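Local coordinates for dachshund (Homo sapiens, PDB 1L8R), which regulates transcription in organogenesis, acting as a DNA-binding factor in the nucleus that works with SIX and EYA partners, here represented by its winged-helix-like DACHbox-N domain, at residues I28-A33 / G43-V48; F20-C25 / C83-R88; K16-T21 / R71-I76. One frame throughout, in Å; residues are numbered along the deposited sequence.

The three contacts gather round one antiparallel sheet, centres 12 to 14 Å apart. Strand 25-29 lies between them: its end opens interaction 1, strand 15-22 takes part in interactions 2 and 3, strand 84-87 in interaction 2, and the end of helix 64-73 completes interaction 3. I28 N lies 2.9 Å from I86 O, a backbone bond tying interaction 1 to interaction 2. Q32 OE1, 2.8 Å from A18 N, ties interaction 1 to interaction 3. The segments of interactions 2 and 3 overlap at F20 and T21, F20 touching only in the former; C83 SG packs 3.7 Å from I76 CG2. Along the chain, interaction 1 nests inside the other two. No DNA is present.

Interaction 1: I28-A33 / G43-V48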
ATOM      1  N   ILE A  28      -4.666   0.382  -2.112  1.00 12.90           N
ATOM      2  CA  ILE A  28      -3.896  -0.840  -2.200  1.00 13.41           C
ATOM      3  C   ILE A  28      -2.864  -0.914  -1.081  1.00 13.49           C
ATOM      4  O   ILE A  28      -2.533   0.094  -0.432  1.00 10.90           O
ATOM      5  CB  ILE A  28      -3.215  -1.009  -3.595  1.00 14.85           C
ATOM      6  CG1 ILE A  28      -2.266   0.152  -3.889  1.00 16.06           C
ATOM      7  CG2 ILE A  28      -4.296  -1.069  -4.679  1.00 15.89           C
ATOM      8  CD1 ILE A  28      -2.962   1.415  -4.296  1.00 23.02           C
ATOM      9  N   CYS A  29      -2.383  -2.126  -0.847  1.00 11.98           N
ATOM     10  CA  CYS A  29      -1.403  -2.393   0.196  1.00 12.89           C
ATOM     11  C   CYS A  29      -0.059  -1.745  -0.143  1.00 13.32           C
ATOM     12  O   CYS A  29       0.623  -2.164  -1.078  1.00 12.29           O
ATOM     13  CB  CYS A  29      -1.256  -3.899   0.352  1.00 13.58           C
ATOM     14  SG  CYS A  29      -0.003  -4.384   1.513  1.00 12.56           S
ATOM     15  N   LEU A  30       0.310  -0.719   0.613  1.00 13.19           N
ATOM     16  CA  LEU A  30       1.555   0.007   0.367  1.00 13.30           C
ATOM     17  C   LEU A  30       2.835  -0.831   0.437  1.00 14.37           C
ATOM     18  O   LEU A  30       3.653  -0.792  -0.490  1.00 13.79           O
ATOM     19  CB  LEU A  30       1.667   1.201   1.318  1.00 13.82           C
ATOM     20  CG  LEU A  30       2.947   2.041   1.206  1.00 11.47           C
ATOM     21  CD1 LEU A  30       3.126   2.530  -0.226  1.00 13.83           C
ATOM     22  CD2 LEU A  30       2.865   3.215   2.175  1.00 12.60           C
ATOM     23  N   PRO A  31       3.036  -1.595   1.525  1.00 15.27           N
ATOM     24  CA  PRO A  31       4.254  -2.410   1.614  1.00 14.36           C
ATOM     25  C   PRO A  31       4.386  -3.390   0.457  1.00 16.15           C
ATOM     26  O   PRO A  31       5.493  -3.644  -0.032  1.00 15.60           O
ATOM     27  CB  PRO A  31       4.103  -3.122   2.956  1.00 16.65           C
ATOM     28  CG  PRO A  31       3.314  -2.152   3.762  1.00 19.56           C
ATOM     29  CD  PRO A  31       2.265  -1.677   2.781  1.00 14.73           C
ATOM     30  N   GLN A  32       3.258  -3.945   0.019  1.00 14.43           N
ATOM     31  CA  GLN A  32       3.266  -4.896  -1.086  1.00 14.15           C
ATOM     32  C   GLN A  32       3.680  -4.202  -2.377  1.00 14.69           C
ATOM     33  O   GLN A  32       4.526  -4.716  -3.113  1.00 15.12           O
ATOM     34  CB  GLN A  32       1.886  -5.537  -1.257  1.00 13.62           C
ATOM     35  CG  GLN A  32       1.795  -6.528  -2.413  1.00 15.31           C
ATOM     36  CD  GLN A  32       0.449  -7.227  -2.464  1.00 14.61           C
ATOM     37  OE1 GLN A  32      -0.588  -6.607  -2.236  1.00 18.41           O
ATOM     38  NE2 GLN A  32       0.459  -8.518  -2.778  1.00 16.41           N
ATOM     39  N   ALA A  33       3.091  -3.039  -2.650  1.00 14.02           N
ATOM     40  CA  ALA A  33       3.424  -2.281  -3.857  1.00 14.60           C
ATOM     41  C   ALA A  33       4.893  -1.874  -3.803  1.00 15.45           C
ATOM     42  O   ALA A  33       5.586  -1.870  -4.820  1.00 17.93           O
ATOM     43  CB  ALA A  33       2.530  -1.043  -3.975  1.00 13.53           C
ATOM     44  N   GLY A  43      14.872   1.615  -1.775  1.00 44.98           N
ATOM     45  CA  GLY A  43      15.344   0.845  -0.638  1.00 44.07           C
ATOM     46  C   GLY A  43      15.003   1.480   0.699  1.00 43.63           C
ATOM     47  O   GLY A  43      15.717   2.365   1.177  1.00 44.49           O
ATOM     48  N   GLY A  44      13.909   1.032   1.306  1.00 41.83           N
ATOM     49  CA  GLY A  44      13.511   1.573   2.591  1.00 39.19           C
ATOM     50  C   GLY A  44      12.112   2.156   2.613  1.00 37.20           C
ATOM     51  O   GLY A  44      11.830   3.142   1.931  1.00 35.76           O
ATOM     52  N   LEU A  45      11.233   1.543   3.402  1.00 35.42           N
ATOM     53  CA  LEU A  45       9.859   2.010   3.526  1.00 33.39           C
ATOM     54  C   LEU A  45       9.877   3.272   4.375  1.00 32.70           C
ATOM     55  O   LEU A  45       8.945   4.073   4.343  1.00 31.65           O
ATOM     56  CB  LEU A  45       8.994   0.941   4.200  1.00 31.98           C
ATOM     57  CG  LEU A  45       7.474   1.099   4.092  1.00 30.26           C
ATOM     58  CD1 LEU A  45       7.057   1.031   2.628  1.00 28.82           C
ATOM     59  CD2 LEU A  45       6.790  -0.001   4.883  1.00 29.04           C
ATOM     60  N   HIS A  46      10.952   3.439   5.140  1.00 31.43           N
ATOM     61  CA  HIS A  46      11.112   4.608   5.996  1.00 30.91           C
ATOM     62  C   HIS A  46      11.214   5.845   5.106  1.00 30.29           C
ATOM     63  O   HIS A  46      10.655   6.899   5.418  1.00 30.60           O
ATOM     64  CB  HIS A  46      12.377   4.454   6.853  1.00 33.26           C
ATOM     65  CG  HIS A  46      12.555   5.532   7.878  1.00 34.06           C
ATOM     66  ND1 HIS A  46      13.049   6.779   7.571  1.00 34.47           N
ATOM     67  CD2 HIS A  46      12.297   5.547   9.210  1.00 35.64           C
ATOM     68  CE1 HIS A  46      13.091   7.519   8.666  1.00 35.66           C
ATOM     69  NE2 HIS A  46      12.640   6.793   9.674  1.00 35.55           N
ATOM     70  N   THR A  47      11.921   5.700   3.990  1.00 28.49           N
ATOM     71  CA  THR A  47      12.093   6.793   3.042  1.00 28.52           C
ATOM     72  C   THR A  47      10.756   7.074   2.370  1.00 27.86           C
ATOM     73  O   THR A  47      10.419   8.226   2.099  1.00 27.26           O
ATOM     74  CB  THR A  47      13.133   6.438   1.963  1.00 29.46           C
ATOM     75  OG1 THR A  47      14.368   6.077   2.596  1.00 32.36           O
ATOM     76  CG2 THR A  47      13.377   7.628   1.037  1.00 30.30           C
ATOM     77  N   VAL A  48       9.996   6.012   2.102  1.00 26.21           N
ATOM     78  CA  VAL A  48       8.681   6.159   1.484  1.00 24.58           C
ATOM     79  C   VAL A  48       7.826   7.068   2.360  1.00 23.50           C
ATOM     80  O   VAL A  48       7.235   8.030   1.874  1.00 21.50           O
ATOM     81  CB  VAL A  48       7.959   4.795   1.330  1.00 24.58           C
ATOM     82  CG1 VAL A  48       6.505   5.015   0.936  1.00 24.91           C
ATOM     83  CG2 VAL A  48       8.657   3.949   0.274  1.00 25.60           C
TER
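L30 and P31, in the first turn of helix 30-37, meet L45 and V48, in the first turn of helix 45-54, in a purely apolar contact between the starts of two consecutive helices. It is a light touch through branch ends. L30 reaches out with CG anti to its backbone N (chi1 178°), and its CD2 comes within 4.2 Å of V48 CG1. The same leucine turns its branch point to the other helix's first residue, with L30 CG 4.5 Å from L45 CD1. L45 divides its two methyls between neighbouring residues: CD1 goes to L30, while L45 CD2 lies 4.2 Å from P31 CG at the outer corner of the proline ring. Since L45 and V48 are three residues apart, they sit on one side of their helix and together face L30.

Each helix starts right at the contact. C29 is the N-cap of the first, its SG accepting a weak bond from Q32 N at 3.6 Å, and the backbone bond from A33 N to C29 O closes the opening turn. G44 holds the equivalent N-cap position in front of L45.

Around this junction, L30 is also bonded through its backbone to K84 of strand 84-87, P31 rests on C83, and helix 88-99 touches both helices, with L94 against V48 and F91 against A33.

Interaction 2: F20-C25 / C83-R88; sequences FTVEGC and CKLISR
F20 and V22 on one side and L85 on the other make the apolar part of this contact, which reaches across strand 25-29 from strand 15-22 to strand 84-87. One methyl does the work: L85 CD1 lies 4.0 Å from F20 CD2 and only slightly farther from F20 CB, so it nestles against CB and the near ring carbon. The two side chains run obliquely to one another. V22 adds a looser touch to the same methyl, its CG2 4.4 Å from L85 CD1. L27 of the intervening strand touches both L85 and V22, while F20 also packs against Q66, I69 and L70 of helix 64-73.

A second, separate touch is between sulfur and carbon. C25 SG, swung anti to the backbone N (chi1 -169°), comes within 4.0 Å of S87 CB. The serine hydroxyl is engaged elsewhere: S87 is the N-cap of helix 88-99, and its OG is hydrogen-bonded to D90 N.

Backbone bonds set the place of V22 and C25. V22 N gives to C25 O and C25 N gives back to V22 O, both at 3.0 Å, closing a type I' turn in which E23 and G24 have positive phi. This is a classic two-residue beta hairpin joining strands 15-22 and 25-29, with strand 84-87 next in the antiparallel sheet of a DACHbox-N domain whose DNA-binding motif resembles the forkhead/winged-helix fold.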
ATOM      1  N   PHE A  20      -8.410  -2.660  -0.483  1.00 12.13           N
ATOM      2  CA  PHE A  20      -9.609  -2.501   0.344  1.00 11.43           C
ATOM      3  C   PHE A  20     -10.180  -1.160  -0.083  1.00 11.53           C
ATOM      4  O   PHE A  20      -9.430  -0.228  -0.377  1.00 12.44           O
ATOM      5  CB  PHE A  20      -9.293  -2.429   1.845  1.00 10.16           C
ATOM      6  CG  PHE A  20      -8.873  -3.732   2.442  1.00  6.83           C
ATOM      7  CD1 PHE A  20      -9.794  -4.750   2.673  1.00  7.17           C
ATOM      8  CD2 PHE A  20      -7.536  -3.964   2.735  1.00  9.52           C
ATOM      9  CE1 PHE A  20      -9.390  -5.983   3.184  1.00  8.92           C
ATOM     10  CE2 PHE A  20      -7.113  -5.192   3.243  1.00  7.02           C
ATOM     11  CZ  PHE A  20      -8.035  -6.209   3.470  1.00  8.16           C
ATOM     12  N   THR A  21     -11.503  -1.056  -0.139  1.00 10.59           N
ATOM     13  CA  THR A  21     -12.107   0.215  -0.497  1.00 11.87           C
ATOM     14  C   THR A  21     -12.576   0.877   0.795  1.00 12.35           C
ATOM     15  O   THR A  21     -13.490   0.392   1.462  1.00 15.54           O
ATOM     16  CB  THR A  21     -13.266   0.010  -1.458  1.00 11.37           C
ATOM     17  OG1 THR A  21     -12.749  -0.515  -2.689  1.00 14.68           O
ATOM     18  CG2 THR A  21     -13.972   1.332  -1.736  1.00 13.94           C
ATOM     19  N   VAL A  22     -11.923   1.985   1.129  1.00 13.81           N
ATOM     20  CA  VAL A  22     -12.173   2.745   2.355  1.00 14.00           C
ATOM     21  C   VAL A  22     -12.652   4.164   2.057  1.00 15.40           C
ATOM     22  O   VAL A  22     -12.051   4.867   1.250  1.00 13.68           O
ATOM     23  CB  VAL A  22     -10.870   2.826   3.184  1.00 17.12           C
ATOM     24  CG1 VAL A  22     -11.113   3.548   4.503  1.00 17.36           C
ATOM     25  CG2 VAL A  22     -10.329   1.432   3.407  1.00 15.41           C
ATOM     26  N   GLU A  23     -13.729   4.587   2.714  1.00 16.72           N
ATOM     27  CA  GLU A  23     -14.267   5.926   2.492  1.00 18.39           C
ATOM     28  C   GLU A  23     -14.485   6.207   1.012  1.00 18.92           C
ATOM     29  O   GLU A  23     -14.166   7.298   0.533  1.00 18.37           O
ATOM     30  CB  GLU A  23     -13.325   7.000   3.046  1.00 21.77           C
ATOM     31  CG  GLU A  23     -13.393   7.241   4.541  1.00 26.54           C
ATOM     32  CD  GLU A  23     -12.885   8.630   4.907  1.00 28.71           C
ATOM     33  OE1 GLU A  23     -13.640   9.611   4.727  1.00 31.48           O
ATOM     34  OE2 GLU A  23     -11.729   8.751   5.356  1.00 30.96           O
ATOM     35  N   GLY A  24     -15.010   5.220   0.293  1.00 19.02           N
ATOM     36  CA  GLY A  24     -15.284   5.385  -1.126  1.00 19.88           C
ATOM     37  C   GLY A  24     -14.099   5.419  -2.071  1.00 21.27           C
ATOM     38  O   GLY A  24     -14.250   5.765  -3.243  1.00 22.84           O
ATOM     39  N   CYS A  25     -12.918   5.053  -1.588  1.00 17.73           N
ATOM     40  CA  CYS A  25     -11.744   5.071  -2.450  1.00 17.25           C
ATOM     41  C   CYS A  25     -11.032   3.726  -2.421  1.00 15.07           C
ATOM     42  O   CYS A  25     -10.835   3.143  -1.362  1.00 14.93           O
ATOM     43  CB  CYS A  25     -10.779   6.168  -2.004  1.00 18.41           C
ATOM     44  SG  CYS A  25      -9.450   6.478  -3.180  1.00 26.59           S
ATOM     45  N   CYS A  83       0.039  -2.008   8.976  1.00 13.09           N
ATOM     46  CA  CYS A  83       0.087  -1.832   7.530  1.00 13.65           C
ATOM     47  C   CYS A  83      -0.678  -0.601   7.093  1.00 14.11           C
ATOM     48  O   CYS A  83      -1.686  -0.242   7.694  1.00 14.65           O
ATOM     49  CB  CYS A  83      -0.496  -3.050   6.813  1.00 11.91           C
ATOM     50  SG  CYS A  83      -0.135  -3.055   5.040  1.00 15.54           S
ATOM     51  N   LYS A  84      -0.192   0.046   6.038  1.00 12.75           N
ATOM     52  CA  LYS A  84      -0.843   1.232   5.505  1.00 12.31           C
ATOM     53  C   LYS A  84      -1.303   1.021   4.074  1.00 12.73           C
ATOM     54  O   LYS A  84      -0.762   0.180   3.349  1.00 11.97           O
ATOM     55  CB  LYS A  84       0.091   2.435   5.608  1.00 15.64           C
ATOM     56  CG  LYS A  84       0.228   2.922   7.047  1.00 17.90           C
ATOM     57  CD  LYS A  84       1.287   3.985   7.199  1.00 23.76           C
ATOM     58  CE  LYS A  84       1.349   4.470   8.638  1.00 24.41           C
ATOM     59  NZ  LYS A  84       2.517   5.378   8.865  1.00 29.14           N
ATOM     60  N   LEU A  85      -2.319   1.789   3.687  1.00 10.44           N
ATOM     61  CA  LEU A  85      -2.919   1.703   2.365  1.00 11.94           C
ATOM     62  C   LEU A  85      -2.958   3.072   1.692  1.00 11.69           C
ATOM     63  O   LEU A  85      -3.183   4.084   2.347  1.00 15.45           O
ATOM     64  CB  LEU A  85      -4.366   1.210   2.492  1.00 11.78           C
ATOM     65  CG  LEU A  85      -4.696  -0.068   3.268  1.00 12.19           C
ATOM     66  CD1 LEU A  85      -6.214  -0.236   3.334  1.00 13.42           C
ATOM     67  CD2 LEU A  85      -4.049  -1.280   2.598  1.00 10.86           C
ATOM     68  N   ILE A  86      -2.735   3.113   0.382  1.00 13.04           N
ATOM     69  CA  ILE A  86      -2.849   4.380  -0.339  1.00 13.12           C
ATOM     70  C   ILE A  86      -3.467   4.110  -1.705  1.00 13.95           C
ATOM     71  O   ILE A  86      -3.423   2.987  -2.192  1.00 13.90           O
ATOM     72  CB  ILE A  86      -1.494   5.134  -0.509  1.00 16.32           C
ATOM     73  CG1 ILE A  86      -0.484   4.289  -1.279  1.00 18.29           C
ATOM     74  CG2 ILE A  86      -0.971   5.572   0.862  1.00 15.98           C
ATOM     75  CD1 ILE A  86       0.740   5.102  -1.719  1.00 16.85           C
ATOM     76  N   SER A  87      -4.074   5.130  -2.305  1.00 14.27           N
ATOM     77  CA  SER A  87      -4.710   4.958  -3.609  1.00 16.79           C
ATOM     78  C   SER A  87      -3.688   4.674  -4.704  1.00 18.59           C
ATOM     79  O   SER A  87      -2.509   5.001  -4.571  1.00 18.26           O
ATOM     80  CB  SER A  87      -5.528   6.206  -3.964  1.00 17.77           C
ATOM     81  OG  SER A  87      -4.695   7.342  -4.145  1.00 17.81           O
ATOM     82  N   ARG A  88      -4.131   4.057  -5.795  1.00 19.98           N
ATOM     83  CA  ARG A  88      -3.204   3.763  -6.877  1.00 22.04           C
ATOM     84  C   ARG A  88      -2.641   5.051  -7.464  1.00 22.83           C
ATOM     85  O   ARG A  88      -1.478   5.096  -7.857  1.00 23.86           O
ATOM     86  CB  ARG A  88      -3.881   2.912  -7.957  1.00 22.76           C
ATOM     87  CG  ARG A  88      -3.943   1.434  -7.580  1.00 24.27           C
ATOM     88  CD  ARG A  88      -4.454   0.551  -8.706  1.00 26.09           C
ATOM     89  NE  ARG A  88      -5.822   0.889  -9.086  1.00 29.74           N
ATOM     90  CZ  ARG A  88      -6.593   0.127  -9.853  1.00 30.83           C
ATOM     91  NH1 ARG A  88      -6.132  -1.024 -10.328  1.00 31.00           N
ATOM     92  NH2 ARG A  88      -7.826   0.515 -10.145  1.00 32.07           N
TER

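Interaction 3: K16-T21 / R71-I76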
ATOM      1  N   LYS A  16      -0.544  -7.997  -9.526  1.00 23.02           N
ATOM      2  CA  LYS A  16      -1.732  -8.138  -8.700  1.00 22.22           C
ATOM      3  C   LYS A  16      -1.368  -7.730  -7.277  1.00 19.73           C
ATOM      4  O   LYS A  16      -0.355  -8.175  -6.737  1.00 20.20           O
ATOM      5  CB  LYS A  16      -2.217  -9.589  -8.717  1.00 24.93           C
ATOM      6  CG  LYS A  16      -2.995  -9.971  -9.968  1.00 31.19           C
ATOM      7  CD  LYS A  16      -4.403  -9.399  -9.925  1.00 33.44           C
ATOM      8  CE  LYS A  16      -5.165  -9.665 -11.217  1.00 36.49           C
ATOM      9  NZ  LYS A  16      -4.602  -8.896 -12.360  1.00 38.73           N
ATOM     10  N   VAL A  17      -2.188  -6.871  -6.680  1.00 16.69           N
ATOM     11  CA  VAL A  17      -1.959  -6.421  -5.313  1.00 15.63           C
ATOM     12  C   VAL A  17      -3.273  -6.415  -4.541  1.00 15.39           C
ATOM     13  O   VAL A  17      -4.357  -6.308  -5.125  1.00 13.76           O
ATOM     14  CB  VAL A  17      -1.344  -5.000  -5.270  1.00 14.63           C
ATOM     15  CG1 VAL A  17       0.012  -4.996  -5.982  1.00 15.80           C
ATOM     16  CG2 VAL A  17      -2.291  -3.994  -5.904  1.00 14.26           C
ATOM     17  N   ALA A  18      -3.165  -6.537  -3.224  1.00 12.95           N
ATOM     18  CA  ALA A  18      -4.332  -6.546  -2.357  1.00 14.17           C
ATOM     19  C   ALA A  18      -4.875  -5.134  -2.189  1.00 14.10           C
ATOM     20  O   ALA A  18      -4.123  -4.157  -2.150  1.00 13.66           O
ATOM     21  CB  ALA A  18      -3.972  -7.143  -1.010  1.00 11.77           C
ATOM     22  N   SER A  19      -6.188  -5.037  -2.077  1.00 11.00           N
ATOM     23  CA  SER A  19      -6.844  -3.749  -1.960  1.00 12.41           C
ATOM     24  C   SER A  19      -8.062  -3.811  -1.051  1.00 10.96           C
ATOM     25  O   SER A  19      -8.656  -4.874  -0.870  1.00  9.74           O
ATOM     26  CB  SER A  19      -7.290  -3.282  -3.352  1.00 15.98           C
ATOM     27  OG  SER A  19      -8.224  -2.218  -3.281  1.00 22.45           O
ATOM     28  N   PHE A  20      -8.410  -2.660  -0.483  1.00 12.13           N
ATOM     29  CA  PHE A  20      -9.609  -2.501   0.344  1.00 11.43           C
ATOM     30  C   PHE A  20     -10.180  -1.160  -0.083  1.00 11.53           C
ATOM     31  O   PHE A  20      -9.430  -0.228  -0.377  1.00 12.44           O
ATOM     32  CB  PHE A  20      -9.293  -2.429   1.845  1.00 10.16           C
ATOM     33  CG  PHE A  20      -8.873  -3.732   2.442  1.00  6.83           C
ATOM     34  CD1 PHE A  20      -9.794  -4.750   2.673  1.00  7.17           C
ATOM     35  CD2 PHE A  20      -7.536  -3.964   2.735  1.00  9.52           C
ATOM     36  CE1 PHE A  20      -9.390  -5.983   3.184  1.00  8.92           C
ATOM     37  CE2 PHE A  20      -7.113  -5.192   3.243  1.00  7.02           C
ATOM     38  CZ  PHE A  20      -8.035  -6.209   3.470  1.00  8.16           C
ATOM     39  N   THR A  21     -11.503  -1.056  -0.139  1.00 10.59           N
ATOM     40  CA  THR A  21     -12.107   0.215  -0.497  1.00 11.87           C
ATOM     41  C   THR A  21     -12.576   0.877   0.795  1.00 12.35           C
ATOM     42  O   THR A  21     -13.490   0.392   1.462  1.00 15.54           O
ATOM     43  CB  THR A  21     -13.266   0.010  -1.458  1.00 11.37           C
ATOM     44  OG1 THR A  21     -12.749  -0.515  -2.689  1.00 14.68           O
ATOM     45  CG2 THR A  21     -13.972   1.332  -1.736  1.00 13.94           C
ATOM     46  N   ARG A  71      -1.759 -10.467   5.842  1.00 12.78           N
ATOM     47  CA  ARG A  71      -0.730 -11.435   6.221  1.00 15.99           C
ATOM     48  C   ARG A  71      -1.078 -12.812   5.647  1.00 16.16           C
ATOM     49  O   ARG A  71      -0.205 -13.538   5.159  1.00 16.23           O
ATOM     50  CB  ARG A  71      -0.606 -11.532   7.744  1.00 18.30           C
ATOM     51  CG  ARG A  71       0.038 -10.323   8.383  1.00 21.46           C
ATOM     52  CD  ARG A  71       0.658 -10.699   9.721  1.00 25.33           C
ATOM     53  NE  ARG A  71      -0.301 -11.324  10.624  1.00 26.71           N
ATOM     54  CZ  ARG A  71      -0.752 -10.761  11.740  1.00 28.02           C
ATOM     55  NH1 ARG A  71      -0.331  -9.555  12.093  1.00 27.44           N
ATOM     56  NH2 ARG A  71      -1.617 -11.410  12.508  1.00 28.54           N
ATOM     57  N   GLY A  72      -2.362 -13.158   5.698  1.00 16.00           N
ATOM     58  CA  GLY A  72      -2.816 -14.442   5.190  1.00 17.11           C
ATOM     59  C   GLY A  72      -2.650 -14.580   3.689  1.00 17.03           C
ATOM     60  O   GLY A  72      -2.415 -15.679   3.188  1.00 17.35           O
ATOM     61  N   LEU A  73      -2.770 -13.460   2.980  1.00 16.38           N
ATOM     62  CA  LEU A  73      -2.644 -13.417   1.524  1.00 16.71           C
ATOM     63  C   LEU A  73      -1.198 -13.347   1.083  1.00 17.65           C
ATOM     64  O   LEU A  73      -0.903 -13.478  -0.105  1.00 18.62           O
ATOM     65  CB  LEU A  73      -3.365 -12.186   0.964  1.00 18.49           C
ATOM     66  CG  LEU A  73      -4.889 -12.130   0.996  1.00 18.51           C
ATOM     67  CD1 LEU A  73      -5.349 -10.728   0.653  1.00 20.01           C
ATOM     68  CD2 LEU A  73      -5.459 -13.135   0.005  1.00 22.01           C
ATOM     69  N   GLY A  74      -0.302 -13.115   2.035  1.00 16.13           N
ATOM     70  CA  GLY A  74       1.106 -13.000   1.713  1.00 16.66           C
ATOM     71  C   GLY A  74       1.466 -11.599   1.251  1.00 16.25           C
ATOM     72  O   GLY A  74       2.594 -11.364   0.811  1.00 16.15           O
ATOM     73  N   ALA A  75       0.512 -10.669   1.339  1.00 14.59           N
ATOM     74  CA  ALA A  75       0.737  -9.282   0.934  1.00 14.01           C
ATOM     75  C   ALA A  75       1.786  -8.628   1.825  1.00 14.77           C
ATOM     76  O   ALA A  75       2.567  -7.789   1.372  1.00 16.65           O
ATOM     77  CB  ALA A  75      -0.567  -8.498   0.985  1.00 16.47           C
ATOM     78  N   ILE A  76       1.767  -8.993   3.103  1.00 12.40           N
ATOM     79  CA  ILE A  76       2.751  -8.513   4.072  1.00 13.58           C
ATOM     80  C   ILE A  76       3.297  -9.760   4.773  1.00 12.02           C
ATOM     81  O   ILE A  76       2.651 -10.818   4.770  1.00 12.35           O
ATOM     82  CB  ILE A  76       2.131  -7.546   5.120  1.00 13.22           C
ATOM     83  CG1 ILE A  76       0.893  -8.186   5.761  1.00 14.68           C
ATOM     84  CG2 ILE A  76       1.799  -6.210   4.458  1.00 13.72           C
ATOM     85  CD1 ILE A  76       0.296  -7.357   6.905  1.00 13.04           C
TER
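L73 reaches A18 with a single methyl, and following its side chain outward explains why. L73 CB and L73 CG both stay back, each about 5.5 Å from A18 CB. With CG beside the backbone N (chi1 -70°), the side chain has come no closer by that atom; the gain is made at the last bond, to CD1. Of the two methyls at the end, L73 CD1 turns inward and stops 4.2 Å from A18 CB, whereas L73 CD2 points off and remains 6.3 Å from A18 CB. L73 also touches C7 in a loop, so the strand is not its sole neighbour.

A18 CB has a second partner in A75 CB, likewise 4.2 Å away. L73 CD1 and A75 CB are themselves 5.3 Å apart, and the strand methyl meets the two from between them. Small side chains let the backbones draw close here: the CA atoms of A18 and A75 are 6.6 Å apart.

In the fold, this is where the C-terminal end of helix 64-73 packs on strand 15-22 of the winged-helix-like DACHbox-N domain. The helix finishes in a Schellman motif at G74, whose positive phi (84°) ends the helix and turns the chain out of it, with its N bonded back to R71 O. That bend is what brings A75 round to the same methyl as L73.

L70, farther back on the helix, touches both A18 and A75, and Q32 of helix 30-37 lies against A75 as well. On the strand itself, A18 pairs through its backbone with C29, and V17 with V10 of strand 8-12.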